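Local coordinates for protein hypoxanthine-guanine phosphoribosyltransferase (Thermus thermophilus, PDB 3ACD) that probably transfers a phosphoribosyl group from 5-phospho-alpha-D-ribose 1-diphosphate to hypoxanthine or guanine, making IMP or GMP in magnesium-dependent purine salvage, at residues T38-C43 and P62-F67. Sequence-based numbering, arbitrary orientation.
Sequences TPHLIC and PLTMDF
The imidazole of His40 meets Thr64 at its edge: ND1 lies 2.6 Å from Thr64 OG1, a short hydrogen bond close to the ring plane in which either atom could be the donor. At another point of that edge, again in plane, NE2 is 2.8 Å from a water that donates to Asp66 OD2, and the CB of Asp66 approaches the ring obliquely. With CG anti to the backbone N (chi1 179°), the ring reaches across to the neighbouring strand, and its two nitrogens, tied to Thr64 and, through the water, to Asp66, fix its rotation. Replacing His40 by alanine removes both ring nitrogens and would probably leave Thr64 OG1 with Arg96 but without its imidazole partner, and the water with one grip fewer. Asp66 OD2 also accepts hydrogen bonds from the backbone N-H groups of Arg90 and Leu91, while OD1 accepts from Phe67 N. The second flat group, the Phe67 ring, takes Cys43 obliquely, CB 3.5 Å from CD1 and SG 4.8 Å from the ring centroid; Phe49 of the second subunit stacks edge-to-face with it. Strands 40-45 and 64-70 are the parallel partners of a beta-alpha-beta unit linked by helix 49-56, with 64-70 the outermost strand of the parallel sheet within this chain. Backbone hydrogen bonds run alternately from Thr64 N to Pro39 O, Leu41 N to Thr64 O, Asp66 N to Leu41 O and Cys43 N to Asp66 O, with the strand segments' axes 21° apart. On the face bearing Leu41, Cys43 and Met65, these side chains pack on Met52 and Val56 of that helix. Toward the N-terminal end, Leu41 CD1 touches Leu63 CD2 at 4.1 Å and Pro39 CG rests 3.8 Å from Leu63 CB. Beyond them, Thr38 CG2 meets Pro62 CG at 3.7 Å, the two side chains crossing at about a right angle.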
# COMPACT_ATOMS: atom_id res chain seq x y z
N THR A 38 13.94 6.16 -14.89
CA THR A 38 12.52 6.04 -14.55
C THR A 38 12.35 4.62 -14.04
O THR A 38 12.00 3.71 -14.79
CB THR A 38 11.62 6.27 -15.78
OG1 THR A 38 11.81 5.21 -16.72
CG2 THR A 38 11.95 7.59 -16.45
N PRO A 39 12.60 4.41 -12.74
CA PRO A 39 12.47 3.08 -12.16
C PRO A 39 11.04 2.54 -12.11
O PRO A 39 10.07 3.29 -12.20
CB PRO A 39 13.08 3.25 -10.78
CG PRO A 39 12.69 4.64 -10.43
CD PRO A 39 12.96 5.40 -11.71
N HIS A 40 10.96 1.23 -11.99
CA HIS A 40 9.69 0.52 -11.89
C HIS A 40 9.77 -0.23 -10.57
O HIS A 40 10.54 -1.18 -10.43
CB HIS A 40 9.55 -0.46 -13.05
CG HIS A 40 8.28 -1.25 -13.01
ND1 HIS A 40 7.04 -0.65 -13.03
CD2 HIS A 40 8.06 -2.59 -12.97
CE1 HIS A 40 6.10 -1.59 -13.01
NE2 HIS A 40 6.70 -2.77 -12.97
N LEU A 41 8.99 0.21 -9.58
CA LEU A 41 9.00 -0.43 -8.27
C LEU A 41 7.93 -1.50 -8.14
O LEU A 41 6.75 -1.25 -8.38
CB LEU A 41 8.83 0.62 -7.17
CG LEU A 41 10.00 1.56 -6.89
CD1 LEU A 41 10.28 2.42 -8.11
CD2 LEU A 41 9.69 2.43 -5.69
N ILE A 42 8.35 -2.70 -7.76
CA ILE A 42 7.42 -3.81 -7.60
C ILE A 42 7.25 -4.14 -6.12
O ILE A 42 8.18 -4.61 -5.47
CB ILE A 42 7.92 -5.06 -8.34
CG1 ILE A 42 8.08 -4.74 -9.83
CG2 ILE A 42 6.95 -6.22 -8.11
CD1 ILE A 42 8.59 -5.90 -10.65
N CYS A 43 6.05 -3.88 -5.60
CA CYS A 43 5.74 -4.14 -4.21
C CYS A 43 5.32 -5.59 -3.99
O CYS A 43 4.39 -6.08 -4.64
CB CYS A 43 4.61 -3.21 -3.75
SG CYS A 43 3.99 -3.57 -2.08
N PRO A 62 10.34 10.27 -11.83
CA PRO A 62 9.18 9.74 -12.54
C PRO A 62 9.34 8.23 -12.42
O PRO A 62 10.42 7.69 -12.69
CB PRO A 62 9.39 10.24 -13.96
CG PRO A 62 10.88 10.23 -14.10
CD PRO A 62 11.34 10.82 -12.77
N LEU A 63 8.29 7.54 -12.01
CA LEU A 63 8.39 6.09 -11.85
C LEU A 63 7.04 5.42 -11.96
O LEU A 63 6.00 6.06 -11.83
CB LEU A 63 9.02 5.78 -10.49
CG LEU A 63 8.35 6.36 -9.23
CD1 LEU A 63 7.14 5.52 -8.84
CD2 LEU A 63 9.36 6.37 -8.08
N THR A 64 7.07 4.11 -12.22
CA THR A 64 5.86 3.32 -12.34
C THR A 64 5.89 2.26 -11.24
O THR A 64 6.93 2.04 -10.61
CB THR A 64 5.75 2.63 -13.72
OG1 THR A 64 6.91 1.82 -13.95
CG2 THR A 64 5.63 3.67 -14.82
N MET A 65 4.76 1.60 -11.02
CA MET A 65 4.67 0.60 -9.97
C MET A 65 3.83 -0.60 -10.38
O MET A 65 3.03 -0.53 -11.32
CB MET A 65 4.02 1.20 -8.72
CG MET A 65 4.58 2.53 -8.23
SD MET A 65 3.57 3.16 -6.85
CE MET A 65 4.19 4.85 -6.69
N ASP A 66 4.01 -1.69 -9.65
CA ASP A 66 3.23 -2.89 -9.86
C ASP A 66 3.21 -3.62 -8.52
O ASP A 66 4.00 -3.31 -7.62
CB ASP A 66 3.83 -3.78 -10.96
CG ASP A 66 2.77 -4.59 -11.68
OD1 ASP A 66 1.62 -4.65 -11.18
OD2 ASP A 66 3.06 -5.17 -12.74
N PHE A 67 2.30 -4.58 -8.40
CA PHE A 67 2.16 -5.35 -7.17
C PHE A 67 2.11 -6.84 -7.50
O PHE A 67 1.49 -7.24 -8.49
CB PHE A 67 0.87 -4.94 -6.45
CG PHE A 67 0.87 -3.52 -5.98
CD1 PHE A 67 1.23 -3.21 -4.67
CD2 PHE A 67 0.57 -2.48 -6.85
CE1 PHE A 67 1.28 -1.89 -4.23
CE2 PHE A 67 0.61 -1.15 -6.42
CZ PHE A 67 0.97 -0.86 -5.11
O HOH W 1 5.53 -5.22 -13.53